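Local coordinates for CurK, CurL fusion protein (Moorea producens 3L, PDB 4MYZ) that fuses, by engineering, the C-terminal docking domain of CurK to the N-terminal docking domain of CurL, which probably join these polyketide synthase modules in curacin A biosynthesis, at residues L13-I16 with E17-S21; Q24-E27 with A28-L32; Q52-S55 with A56-A60; A60-A63 with L64-R68. One frame throughout, in Å; residues are numbered along the deposited sequence.

Interaction 1. Residues L13-I16 with E17-S21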
ATOM      1  N   LEU B  13     -15.706   7.297  -0.963  1.00 39.57           N
ATOM      2  CA  LEU B  13     -15.508   6.411  -2.118  1.00 37.18           C
ATOM      3  C   LEU B  13     -16.239   5.088  -1.908  1.00 36.15           C
ATOM      4  O   LEU B  13     -16.183   4.501  -0.821  1.00 36.78           O
ATOM      5  CB  LEU B  13     -14.019   6.115  -2.326  1.00 36.13           C
ATOM      6  CG  LEU B  13     -13.073   7.285  -2.597  1.00 37.65           C
ATOM      7  CD1 LEU B  13     -11.625   6.826  -2.608  1.00 36.96           C
ATOM      8  CD2 LEU B  13     -13.438   7.952  -3.915  1.00 39.99           C
ATOM      9  N   SER B  14     -16.861   4.575  -2.969  1.00 33.10           N
ATOM     10  CA  SER B  14     -17.392   3.219  -2.940  1.00 31.67           C
ATOM     11  C   SER B  14     -16.219   2.255  -2.873  1.00 29.32           C
ATOM     12  O   SER B  14     -15.080   2.643  -3.145  1.00 28.58           O
ATOM     13  CB  SER B  14     -18.184   2.916  -4.205  1.00 32.12           C
ATOM     14  OG  SER B  14     -17.364   2.805  -5.366  1.00 32.03           O
ATOM     15  N   GLU B  15     -16.494   0.998  -2.542  1.00 28.15           N
ATOM     16  CA  GLU B  15     -15.428   0.003  -2.499  1.00 27.27           C
ATOM     17  C   GLU B  15     -14.678  -0.078  -3.834  1.00 25.62           C
ATOM     18  O   GLU B  15     -13.459  -0.161  -3.873  1.00 24.83           O
ATOM     19  CB  GLU B  15     -15.949  -1.388  -2.116  1.00 29.54           C
ATOM     20  CG  GLU B  15     -14.864  -2.354  -1.671  1.00 31.36           C
ATOM     21  CD  GLU B  15     -14.291  -2.048  -0.266  1.00 32.22           C
ATOM     22  OE1 GLU B  15     -14.907  -1.348   0.594  1.00 36.35           O
ATOM     23  OE2 GLU B  15     -13.187  -2.518  -0.003  1.00 32.95           O
ATOM     24  N   ILE B  16     -15.413  -0.073  -4.947  1.00 26.76           N
ATOM     25  CA  ILE B  16     -14.802  -0.161  -6.274  1.00 26.15           C
ATOM     26  C   ILE B  16     -13.971   1.091  -6.581  1.00 25.84           C
ATOM     27  O   ILE B  16     -12.853   0.981  -7.095  1.00 25.45           O
ATOM     28  CB  ILE B  16     -15.869  -0.426  -7.355  1.00 29.14           C
ATOM     29  CG1 ILE B  16     -16.420  -1.845  -7.164  1.00 29.24           C
ATOM     30  CG2 ILE B  16     -15.269  -0.239  -8.754  1.00 30.04           C
ATOM     31  CD1 ILE B  16     -17.595  -2.197  -8.032  1.00 32.33           C
ATOM     32  N   GLU B  17     -14.479   2.273  -6.221  1.00 26.11           N
ATOM     33  CA  GLU B  17     -13.702   3.513  -6.382  1.00 27.65           C
ATOM     34  C   GLU B  17     -12.447   3.533  -5.516  1.00 26.09           C
ATOM     35  O   GLU B  17     -11.416   4.027  -5.935  1.00 26.31           O
ATOM     36  CB  GLU B  17     -14.542   4.737  -6.050  1.00 30.66           C
ATOM     37  CG  GLU B  17     -15.663   5.002  -7.031  1.00 34.37           C
ATOM     38  CD  GLU B  17     -16.551   6.159  -6.615  1.00 37.84           C
ATOM     39  OE1 GLU B  17     -16.904   6.285  -5.409  1.00 38.98           O
ATOM     40  OE2 GLU B  17     -16.941   6.948  -7.512  1.00 41.50           O
ATOM     41  N   LEU B  18     -12.538   2.986  -4.318  1.00 25.14           N
ATOM     42  CA  LEU B  18     -11.383   2.848  -3.437  1.00 25.54           C
ATOM     43  C   LEU B  18     -10.308   1.949  -4.049  1.00 23.75           C
ATOM     44  O   LEU B  18      -9.119   2.305  -4.079  1.00 24.41           O
ATOM     45  CB  LEU B  18     -11.852   2.331  -2.074  1.00 26.24           C
ATOM     46  CG  LEU B  18     -10.783   1.899  -1.078  1.00 26.53           C
ATOM     47  CD1 LEU B  18      -9.916   3.095  -0.685  1.00 28.53           C
ATOM     48  CD2 LEU B  18     -11.399   1.223   0.132  1.00 27.99           C
ATOM     49  N   GLU B  19     -10.728   0.804  -4.590  1.00 23.20           N
ATOM     50  CA  GLU B  19      -9.804  -0.072  -5.310  1.00 22.42           C
ATOM     51  C   GLU B  19      -9.122   0.657  -6.463  1.00 23.09           C
ATOM     52  O   GLU B  19      -7.902   0.550  -6.622  1.00 23.45           O
ATOM     53  CB  GLU B  19     -10.529  -1.337  -5.795  1.00 22.75           C
ATOM     54  CG  GLU B  19     -10.975  -2.260  -4.691  1.00 23.44           C
ATOM     55  CD  GLU B  19     -11.848  -3.396  -5.133  1.00 26.73           C
ATOM     56  OE1 GLU B  19     -12.011  -3.604  -6.354  1.00 29.83           O
ATOM     57  OE2 GLU B  19     -12.404  -4.102  -4.256  1.00 28.55           O
ATOM     58  N   ALA B  20      -9.877   1.394  -7.266  1.00 24.44           N
ATOM     59  CA  ALA B  20      -9.307   2.138  -8.378  1.00 25.03           C
ATOM     60  C   ALA B  20      -8.309   3.180  -7.911  1.00 25.09           C
ATOM     61  O   ALA B  20      -7.249   3.342  -8.517  1.00 25.44           O
ATOM     62  CB  ALA B  20     -10.386   2.798  -9.188  1.00 26.57           C
ATOM     63  N   SER B  21      -8.645   3.877  -6.826  1.00 24.84           N
ATOM     64  CA  SER B  21      -7.779   4.913  -6.303  1.00 26.42           C
ATOM     65  C   SER B  21      -6.466   4.322  -5.764  1.00 24.85           C
ATOM     66  O   SER B  21      -5.392   4.910  -5.940  1.00 26.16           O
ATOM     67  CB  SER B  21      -8.480   5.681  -5.199  1.00 28.24           C
ATOM     68  OG  SER B  21      -9.561   6.459  -5.717  1.00 32.68           O
TER
HETATM   69  O   HOH W   1     -12.323  -4.516  -1.585  1.00 31.93           O

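Interaction 2. Residues Q24-E27 with A28-L32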
ATOM      1  N   GLN B  24      -4.318   3.515  -8.779  1.00 25.72           N
ATOM      2  CA  GLN B  24      -3.718   4.733  -9.308  1.00 27.83           C
ATOM      3  C   GLN B  24      -2.529   5.188  -8.459  1.00 28.00           C
ATOM      4  O   GLN B  24      -1.502   5.644  -8.974  1.00 28.32           O
ATOM      5  CB  GLN B  24      -4.753   5.851  -9.369  1.00 30.71           C
ATOM      6  CG  GLN B  24      -5.864   5.678 -10.403  1.00 35.60           C
ATOM      7  CD  GLN B  24      -7.065   6.571 -10.061  1.00 41.91           C
ATOM      8  OE1 GLN B  24      -6.931   7.563  -9.339  1.00 47.53           O
ATOM      9  NE2 GLN B  24      -8.243   6.195 -10.530  1.00 49.68           N
ATOM     10  N   GLU B  25      -2.650   5.093  -7.142  1.00 26.57           N
ATOM     11  CA  GLU B  25      -1.533   5.468  -6.300  1.00 28.43           C
ATOM     12  C   GLU B  25      -0.353   4.523  -6.459  1.00 27.04           C
ATOM     13  O   GLU B  25       0.788   4.976  -6.451  1.00 28.54           O
ATOM     14  CB  GLU B  25      -1.933   5.554  -4.834  1.00 30.90           C
ATOM     15  CG  GLU B  25      -1.108   6.537  -4.047  1.00 36.12           C
ATOM     16  CD  GLU B  25      -1.317   7.992  -4.482  1.00 38.17           C
ATOM     17  OE1 GLU B  25      -0.374   8.759  -4.327  1.00 46.73           O
ATOM     18  OE2 GLU B  25      -2.426   8.367  -4.937  1.00 41.96           O
ATOM     19  N   ILE B  26      -0.627   3.225  -6.625  1.00 25.55           N
ATOM     20  CA  ILE B  26       0.447   2.247  -6.838  1.00 25.82           C
ATOM     21  C   ILE B  26       1.211   2.539  -8.134  1.00 27.27           C
ATOM     22  O   ILE B  26       2.444   2.472  -8.171  1.00 28.40           O
ATOM     23  CB  ILE B  26      -0.100   0.813  -6.834  1.00 24.85           C
ATOM     24  CG1 ILE B  26      -0.617   0.444  -5.442  1.00 24.34           C
ATOM     25  CG2 ILE B  26       0.970  -0.154  -7.258  1.00 25.93           C
ATOM     26  CD1 ILE B  26      -1.364  -0.849  -5.375  1.00 24.51           C
ATOM     27  N   GLU B  27       0.475   2.832  -9.210  1.00 27.58           N
ATOM     28  CA  GLU B  27       1.116   3.227 -10.477  1.00 30.55           C
ATOM     29  C   GLU B  27       2.063   4.418 -10.275  1.00 30.60           C
ATOM     30  O   GLU B  27       3.204   4.418 -10.768  1.00 32.81           O
ATOM     31  CB  GLU B  27       0.054   3.591 -11.514  1.00 31.14           C
ATOM     32  CG  GLU B  27       0.606   4.137 -12.831  1.00 33.45           C
ATOM     33  CD  GLU B  27       1.419   3.128 -13.626  1.00 35.34           C
ATOM     34  OE1 GLU B  27       1.239   1.907 -13.427  1.00 35.91           O
ATOM     35  OE2 GLU B  27       2.268   3.576 -14.433  1.00 41.91           O
ATOM     36  N   ALA B  28       1.616   5.448  -9.551  1.00 29.85           N
ATOM     37  CA  ALA B  28       2.449   6.612  -9.319  1.00 31.59           C
ATOM     38  C   ALA B  28       3.703   6.249  -8.514  1.00 31.99           C
ATOM     39  O   ALA B  28       4.787   6.755  -8.771  1.00 33.68           O
ATOM     40  CB  ALA B  28       1.649   7.671  -8.597  1.00 31.90           C
ATOM     41  N   LEU B  29       3.530   5.409  -7.508  1.00 31.37           N
ATOM     42  CA  LEU B  29       4.637   4.970  -6.672  1.00 32.98           C
ATOM     43  C   LEU B  29       5.634   4.144  -7.463  1.00 37.59           C
ATOM     44  O   LEU B  29       6.845   4.287  -7.263  1.00 37.47           O
ATOM     45  CB  LEU B  29       4.077   4.186  -5.492  1.00 33.07           C
ATOM     46  CG  LEU B  29       4.934   3.657  -4.368  1.00 36.56           C
ATOM     47  CD1 LEU B  29       5.566   4.823  -3.645  1.00 38.10           C
ATOM     48  CD2 LEU B  29       4.051   2.853  -3.431  1.00 38.17           C
ATOM     49  N   GLU B  30       5.164   3.325  -8.394  1.00 38.76           N
ATOM     50  CA  GLU B  30       6.062   2.526  -9.236  1.00 44.27           C
ATOM     51  C   GLU B  30       6.887   3.382 -10.175  1.00 46.37           C
ATOM     52  O   GLU B  30       8.034   3.046 -10.500  1.00 48.24           O
ATOM     53  CB  GLU B  30       5.288   1.496 -10.050  1.00 46.71           C
ATOM     54  CG  GLU B  30       4.867   0.291  -9.237  1.00 47.44           C
ATOM     55  CD  GLU B  30       4.415  -0.879 -10.094  1.00 49.31           C
ATOM     56  OE1 GLU B  30       4.546  -0.826 -11.340  1.00 52.44           O
ATOM     57  OE2 GLU B  30       3.926  -1.867  -9.509  1.00 50.87           O
ATOM     58  N   LYS B  31       6.300   4.475 -10.642  1.00 47.80           N
ATOM     59  CA  LYS B  31       7.060   5.440 -11.422  1.00 50.51           C
ATOM     60  C   LYS B  31       8.222   6.014 -10.618  1.00 52.75           C
ATOM     61  O   LYS B  31       9.237   6.389 -11.213  1.00 53.48           O
ATOM     62  CB  LYS B  31       6.164   6.564 -11.952  1.00 53.05           C
ATOM     63  CG  LYS B  31       5.189   6.117 -13.032  1.00 55.45           C
ATOM     64  CD  LYS B  31       4.925   7.206 -14.064  1.00 60.40           C
ATOM     65  CE  LYS B  31       4.072   6.696 -15.222  1.00 62.88           C
ATOM     66  NZ  LYS B  31       4.829   5.852 -16.196  1.00 65.31           N
ATOM     67  N   LEU B  32       8.096   6.082  -9.285  1.00 49.43           N
ATOM     68  CA  LEU B  32       9.184   6.586  -8.430  1.00 49.31           C
ATOM     69  C   LEU B  32      10.239   5.547  -8.070  1.00 52.45           C
ATOM     70  O   LEU B  32      11.431   5.807  -8.223  1.00 56.19           O
ATOM     71  CB  LEU B  32       8.656   7.207  -7.124  1.00 46.48           C
ATOM     72  CG  LEU B  32       7.744   8.419  -7.295  1.00 44.95           C
ATOM     73  CD1 LEU B  32       7.185   8.852  -5.949  1.00 43.56           C
ATOM     74  CD2 LEU B  32       8.509   9.566  -7.943  1.00 45.81           C
TER
HETATM   75  O   HOH W   2       3.070  -0.191 -13.598  1.00 40.42           O

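Interaction 3. Residues Q52-S55 with A56-A60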
ATOM      1  N   GLN B  52      -2.964 -16.367 -11.143  1.00 39.09           N
ATOM      2  CA  GLN B  52      -4.065 -15.658 -10.487  1.00 36.97           C
ATOM      3  C   GLN B  52      -3.845 -14.151 -10.546  1.00 34.90           C
ATOM      4  O   GLN B  52      -2.850 -13.660 -10.025  1.00 36.63           O
ATOM      5  CB  GLN B  52      -4.205 -16.097  -9.015  1.00 40.86           C
ATOM      6  CG  GLN B  52      -5.377 -15.422  -8.296  1.00 42.56           C
ATOM      7  CD  GLN B  52      -5.676 -16.013  -6.918  1.00 47.87           C
ATOM      8  OE1 GLN B  52      -5.522 -17.220  -6.690  1.00 53.18           O
ATOM      9  NE2 GLN B  52      -6.120 -15.167  -6.003  1.00 48.96           N
ATOM     10  N   SER B  53      -4.805 -13.413 -11.103  1.00 30.17           N
ATOM     11  CA  SER B  53      -4.756 -11.964 -11.166  1.00 29.15           C
ATOM     12  C   SER B  53      -4.910 -11.382  -9.762  1.00 26.67           C
ATOM     13  O   SER B  53      -5.759 -11.812  -9.005  1.00 28.14           O
ATOM     14  CB  SER B  53      -5.886 -11.401 -12.008  1.00 30.67           C
ATOM     15  OG  SER B  53      -5.637 -11.672 -13.364  1.00 34.16           O
ATOM     16  N   LEU B  54      -4.100 -10.387  -9.447  1.00 25.89           N
ATOM     17  CA  LEU B  54      -4.050  -9.836  -8.082  1.00 23.95           C
ATOM     18  C   LEU B  54      -5.148  -8.821  -7.856  1.00 23.00           C
ATOM     19  O   LEU B  54      -5.517  -8.047  -8.775  1.00 25.27           O
ATOM     20  CB  LEU B  54      -2.739  -9.138  -7.817  1.00 24.49           C
ATOM     21  CG  LEU B  54      -1.491  -9.989  -7.934  1.00 26.44           C
ATOM     22  CD1 LEU B  54      -0.261  -9.169  -7.555  1.00 28.93           C
ATOM     23  CD2 LEU B  54      -1.623 -11.224  -7.084  1.00 28.75           C
ATOM     24  N   SER B  55      -5.669  -8.793  -6.640  1.00 21.63           N
ATOM     25  CA  SER B  55      -6.598  -7.749  -6.255  1.00 21.24           C
ATOM     26  C   SER B  55      -5.857  -6.473  -5.845  1.00 20.69           C
ATOM     27  O   SER B  55      -4.638  -6.497  -5.602  1.00 20.44           O
ATOM     28  CB  SER B  55      -7.413  -8.234  -5.067  1.00 22.44           C
ATOM     29  OG  SER B  55      -6.597  -8.393  -3.916  1.00 22.83           O
ATOM     30  N   ALA B  56      -6.574  -5.353  -5.744  1.00 21.34           N
ATOM     31  CA  ALA B  56      -5.967  -4.101  -5.296  1.00 21.55           C
ATOM     32  C   ALA B  56      -5.277  -4.236  -3.936  1.00 21.44           C
ATOM     33  O   ALA B  56      -4.212  -3.685  -3.734  1.00 21.61           O
ATOM     34  CB  ALA B  56      -7.007  -2.984  -5.246  1.00 23.05           C
ATOM     35  N   LEU B  57      -5.879  -4.962  -3.005  1.00 21.74           N
ATOM     36  CA  LEU B  57      -5.284  -5.091  -1.686  1.00 22.07           C
ATOM     37  C   LEU B  57      -3.986  -5.897  -1.751  1.00 21.39           C
ATOM     38  O   LEU B  57      -3.031  -5.608  -1.053  1.00 21.04           O
ATOM     39  CB  LEU B  57      -6.277  -5.719  -0.678  1.00 24.31           C
ATOM     40  CG  LEU B  57      -5.815  -5.700   0.793  1.00 26.32           C
ATOM     41  CD1 LEU B  57      -5.543  -4.313   1.298  1.00 27.12           C
ATOM     42  CD2 LEU B  57      -6.912  -6.420   1.609  1.00 29.66           C
ATOM     43  N   GLN B  58      -3.956  -6.926  -2.582  1.00 20.09           N
ATOM     44  CA  GLN B  58      -2.722  -7.701  -2.788  1.00 20.23           C
ATOM     45  C   GLN B  58      -1.649  -6.818  -3.391  1.00 20.34           C
ATOM     46  O   GLN B  58      -0.481  -6.859  -2.959  1.00 20.89           O
ATOM     47  CB  GLN B  58      -2.981  -8.909  -3.686  1.00 21.12           C
ATOM     48  CG  GLN B  58      -3.723 -10.035  -2.950  1.00 21.59           C
ATOM     49  CD  GLN B  58      -4.217 -11.133  -3.870  1.00 23.16           C
ATOM     50  OE1 GLN B  58      -4.586 -10.907  -5.006  1.00 23.54           O
ATOM     51  NE2 GLN B  58      -4.345 -12.339  -3.299  1.00 27.54           N
ATOM     52  N   ARG B  59      -2.009  -6.067  -4.437  1.00 20.44           N
ATOM     53  CA  ARG B  59      -1.039  -5.146  -5.012  1.00 20.73           C
ATOM     54  C   ARG B  59      -0.572  -4.094  -4.005  1.00 20.68           C
ATOM     55  O   ARG B  59       0.587  -3.678  -4.020  1.00 21.09           O
ATOM     56  CB  ARG B  59      -1.559  -4.488  -6.280  1.00 21.94           C
ATOM     57  CG  ARG B  59      -1.802  -5.418  -7.437  1.00 22.93           C
ATOM     58  CD  ARG B  59      -1.843  -4.599  -8.706  1.00 24.28           C
ATOM     59  NE  ARG B  59      -2.112  -5.355  -9.924  1.00 26.05           N
ATOM     60  CZ  ARG B  59      -1.199  -5.974 -10.649  1.00 27.21           C
ATOM     61  NH1 ARG B  59       0.065  -6.022 -10.263  1.00 29.79           N
ATOM     62  NH2 ARG B  59      -1.566  -6.545 -11.794  1.00 29.14           N
ATOM     63  N   ALA B  60      -1.475  -3.658  -3.135  1.00 20.16           N
ATOM     64  CA  ALA B  60      -1.127  -2.672  -2.104  1.00 20.67           C
ATOM     65  C   ALA B  60      -0.096  -3.234  -1.172  1.00 21.01           C
ATOM     66  O   ALA B  60       0.819  -2.507  -0.794  1.00 21.93           O
ATOM     67  CB  ALA B  60      -2.328  -2.213  -1.336  1.00 22.10           C
TER
HETATM   68  O   HOH W   3      -6.451 -12.501  -6.354  1.00 32.38           O
HETATM   69  O   HOH W   4      -5.899 -14.994  -3.138  1.00 46.23           O

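Interaction 4. Residues A60-A63 with L64-R68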
ATOM      1  N   ALA B  60      -1.475  -3.658  -3.135  1.00 20.16           N
ATOM      2  CA  ALA B  60      -1.127  -2.672  -2.104  1.00 20.67           C
ATOM      3  C   ALA B  60      -0.096  -3.234  -1.172  1.00 21.01           C
ATOM      4  O   ALA B  60       0.819  -2.507  -0.794  1.00 21.93           O
ATOM      5  CB  ALA B  60      -2.328  -2.213  -1.336  1.00 22.10           C
ATOM      6  N   LEU B  61      -0.212  -4.491  -0.760  1.00 20.32           N
ATOM      7  CA  LEU B  61       0.791  -5.078   0.126  1.00 21.18           C
ATOM      8  C   LEU B  61       2.168  -5.044  -0.539  1.00 21.02           C
ATOM      9  O   LEU B  61       3.156  -4.694   0.080  1.00 21.97           O
ATOM     10  CB  LEU B  61       0.395  -6.507   0.504  1.00 21.64           C
ATOM     11  CG  LEU B  61       1.400  -7.239   1.392  1.00 22.94           C
ATOM     12  CD1 LEU B  61       1.699  -6.448   2.644  1.00 23.93           C
ATOM     13  CD2 LEU B  61       0.897  -8.645   1.684  1.00 24.74           C
ATOM     14  N   ILE B  62       2.210  -5.464  -1.805  1.00 21.42           N
ATOM     15  CA  ILE B  62       3.503  -5.486  -2.532  1.00 22.32           C
ATOM     16  C   ILE B  62       4.085  -4.061  -2.600  1.00 21.66           C
ATOM     17  O   ILE B  62       5.277  -3.862  -2.333  1.00 22.91           O
ATOM     18  CB  ILE B  62       3.316  -6.100  -3.925  1.00 23.15           C
ATOM     19  CG1 ILE B  62       2.993  -7.587  -3.798  1.00 24.41           C
ATOM     20  CG2 ILE B  62       4.536  -5.891  -4.789  1.00 24.43           C
ATOM     21  CD1 ILE B  62       2.468  -8.216  -5.056  1.00 26.24           C
ATOM     22  N   ALA B  63       3.250  -3.083  -2.919  1.00 21.83           N
ATOM     23  CA  ALA B  63       3.707  -1.711  -3.088  1.00 22.49           C
ATOM     24  C   ALA B  63       4.165  -1.121  -1.762  1.00 22.19           C
ATOM     25  O   ALA B  63       5.163  -0.369  -1.737  1.00 23.09           O
ATOM     26  CB  ALA B  63       2.582  -0.876  -3.671  1.00 23.22           C
ATOM     27  N   LEU B  64       3.456  -1.414  -0.679  1.00 21.84           N
ATOM     28  CA  LEU B  64       3.843  -0.924   0.651  1.00 22.30           C
ATOM     29  C   LEU B  64       5.182  -1.510   1.053  1.00 22.67           C
ATOM     30  O   LEU B  64       6.046  -0.805   1.628  1.00 23.24           O
ATOM     31  CB  LEU B  64       2.749  -1.224   1.702  1.00 23.03           C
ATOM     32  CG  LEU B  64       1.468  -0.415   1.528  1.00 24.27           C
ATOM     33  CD1 LEU B  64       0.343  -1.099   2.292  1.00 25.28           C
ATOM     34  CD2 LEU B  64       1.689   1.031   1.949  1.00 26.47           C
ATOM     35  N   LYS B  65       5.372  -2.790   0.785  1.00 22.51           N
ATOM     36  CA  LYS B  65       6.633  -3.450   1.095  1.00 24.09           C
ATOM     37  C   LYS B  65       7.768  -2.824   0.298  1.00 24.16           C
ATOM     38  O   LYS B  65       8.867  -2.596   0.845  1.00 25.17           O
ATOM     39  CB  LYS B  65       6.575  -4.943   0.837  1.00 25.48           C
ATOM     40  CG  LYS B  65       5.760  -5.721   1.848  1.00 28.04           C
ATOM     41  CD  LYS B  65       5.698  -7.189   1.445  1.00 32.33           C
ATOM     42  CE  LYS B  65       6.956  -7.940   1.821  1.00 38.22           C
ATOM     43  NZ  LYS B  65       6.979  -8.276   3.274  1.00 42.09           N
ATOM     44  N   ASP B  66       7.532  -2.571  -0.982  1.00 24.02           N
ATOM     45  CA  ASP B  66       8.548  -1.937  -1.831  1.00 25.66           C
ATOM     46  C   ASP B  66       8.877  -0.532  -1.301  1.00 25.09           C
ATOM     47  O   ASP B  66      10.054  -0.135  -1.236  1.00 25.90           O
ATOM     48  CB  ASP B  66       8.092  -1.843  -3.284  1.00 28.36           C
ATOM     49  CG  ASP B  66       8.057  -3.197  -3.999  1.00 32.88           C
ATOM     50  OD1 ASP B  66       8.731  -4.139  -3.542  1.00 38.22           O
ATOM     51  OD2 ASP B  66       7.321  -3.286  -5.012  1.00 38.69           O
ATOM     52  N   ALA B  67       7.866   0.252  -0.957  1.00 24.00           N
ATOM     53  CA  ALA B  67       8.092   1.610  -0.429  1.00 24.05           C
ATOM     54  C   ALA B  67       8.880   1.541   0.870  1.00 24.68           C
ATOM     55  O   ALA B  67       9.802   2.324   1.067  1.00 25.55           O
ATOM     56  CB  ALA B  67       6.786   2.336  -0.210  1.00 25.12           C
ATOM     57  N   ARG B  68       8.518   0.628   1.758  1.00 24.28           N
ATOM     58  CA  ARG B  68       9.225   0.494   3.054  1.00 26.41           C
ATOM     59  C   ARG B  68      10.673   0.100   2.827  1.00 27.35           C
ATOM     60  O   ARG B  68      11.583   0.675   3.451  1.00 26.72           O
ATOM     61  CB  ARG B  68       8.528  -0.551   3.948  1.00 27.97           C
ATOM     62  CG  ARG B  68       9.263  -0.797   5.289  1.00 31.86           C
ATOM     63  CD  ARG B  68       8.739  -2.045   5.972  1.00 35.86           C
ATOM     64  NE  ARG B  68       9.525  -2.414   7.149  1.00 43.25           N
ATOM     65  CZ  ARG B  68       9.192  -3.404   7.975  1.00 47.27           C
ATOM     66  NH1 ARG B  68       9.954  -3.658   9.038  1.00 51.65           N
ATOM     67  NH2 ARG B  68       8.097  -4.136   7.754  1.00 47.05           N
TER
HETATM   68  O   HOH W   5       7.239  -6.184  -2.375  1.00 47.85           O

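Interaction 1. Residues L13-I16 with E17-S21
E17 and S14 hold each other by two bonds, a capping box at the start of helix 15-32, in the CurK part of the fusion. The N-H of E17 is taken by OG of S14, the N-cap residue, with 3.1 Å between E17 N and S14 OG. The hydroxyl can face that amide because it stands between its own backbone N and carbonyl carbon (chi1 70°). In return the extended E17 side chain runs back to S14, and its OE1 accepts from S14 N at 3.0 Å. This bond is almost straight (172°) and uses the anti lone pair, on the side away from the other carboxylate oxygen. With an alanine in place of S14, the E17 amide would probably lose its side-chain acceptor, leaving the box with a single bond. L18 follows, its N 2.8 Å from S14 O in a backbone bond. Its CB lies 4.4 Å from CB of L13, and its side chain packs on L57 of the second subunit. At E19 the carboxylate plane is turned 81° from that of E15. Their OE2 atoms, 4.6 Å apart, probably carry like charges, and one water donates to both, 2.7 Å from E15 OE2 and from E19 OE2. A20 adds the backbone bond to I16 O. At S21, the hydroxyl OG meets a methyl group, CD1 of L13, at 3.7 Å.

Interaction 2. Residues Q24-E27 with A28-L32
E30 N donates to I26 O at 2.9 Å, one of four successive i to i+4 backbone bonds that carry helix 15-32 through this part of the CurK segment. L29 N reaches E25 O at 3.0 Å, and A28 and K31 bond in the same way to Q24 and E27. Among the side chains, a water donates to both E27 OE1 and E30 OE1, 2.8 Å from each, and so bridges two carboxylates that probably carry like charge. The other oxygen of E27 faces K31: OE2 and K31 NZ form a salt bridge that is long, at 3.9 Å. E27 leaves the helix with CG anti to its backbone N (chi1 175°) and then bends at chi2, which lets its carboxylate serve both partners. The E27 and K31 side chains cross obliquely, and K31 CE comes within 3.7 Å of E27 OE2. E30 instead lies back over the previous turn, its CG 3.4 Å from I26 O and its OE2 near the CG2 methyl of I26. Another charge, E25, pairs with R68 of the second subunit. I26 and L29 pack on A63 of helix 56-71 in the same chain, while A28 packs on R68 and L29 on L71 of the second subunit.

Interaction 3. Residues Q52-S55 with A56-A60
Q58 OE1 is gripped by two donors, the backbone N of S55 at 2.9 Å and a water at 2.8 Å from OE1. The hydrogen bond from S55 N is fairly straight (166°), its donor tilted only 15° from the carbonyl plane of the glutamine. S55 is the N-cap of helix 56-71, in the CurL part, and its OG accepts weakly from Q58 N, 3.3 Å away, so the two residues complete a capping box. Q58 CG stands anti to the carbonyl carbon (chi1 -75°), and its side chain then runs extended back to the loop; the water on OE1 also donates to S53 O and accepts from Q52 NE2. A second water joins Q52 NE2 to Q58 NE2, the latter bond weak. Replacing Q58 with a leucine is likely to leave S55 N without its side-chain acceptor and to break the water links to Q52. L54 lies against both Q58 and R59: its CD2 is 3.6 Å from Q58 OE1, while its CB meets R59 CG at 3.9 Å. Crossing R59 at about a right angle, L54 sets CD1 over one face of the guanidinium. Behind the cap, R59 N bonds to S55 O at 2.9 Å. The box is thus closed by a neutral carboxamide, whose oxygen takes the N-H of the N-cap residue itself.

Interaction 4. Residues A60-A63 with L64-R68
I62 and D66 lie side by side on the surface of the helix and point the same way, the CG2 methyl of I62 3.8 Å from OD2 of D66. A water ties the pair together, donating to OD1 of D66 at 2.8 Å and to I62 O at 3.0 Å. That carbonyl also receives D66 N, which makes it an acceptor for two donors. D66 CG, set anti to its carbonyl carbon (chi1 -71°), is carried back over the preceding turn, close to I62 O. K65 follows the same course one residue earlier: its CG sits 3.3 Å from L61 O, and CD1 of L61 approaches the same CG at 4.2 Å. Further out the lysine bends at chi3 and chi4, and its NZ makes a long, weak ion pair with E25 of the second subunit. All this belongs to helix 56-71 of the CurL docking domain, where each N-H from L64 to A67 bonds to the carbonyl four residues before it. On the buried flank L64 leans back on A60, with CG 3.2 Å and CD1 3.4 Å from A60 O, and then packs on L29 of the second subunit. A63 keeps only a methyl toward I26 and L29 of helix 15-32 in the same chain. Next along this flank, CB of A67 lies 3.5 Å from A63 O.

Interactions 1 and 2 follow one another on helix 15-32 of the CurK part, while interactions 3 and 4 share A60 on helix 56-71 of the CurL part. Interactions 1 and 3 both begin a helix with a capping box, one closed by a carboxylate and the other by an amide. Interaction 1 is a surface contact, interactions 2 and 3 are partly buried, and interaction 4 is buried. Within this engineered fusion, packing joins the CurK and CurL helices: I26 CD1 of interaction 2 meets A60 N at 3.6 Å, and E19 of interaction 1 touches A56 of interaction 3. All four touch the second subunit, interactions 2 and 4 adding ion pairs with it to apolar packing.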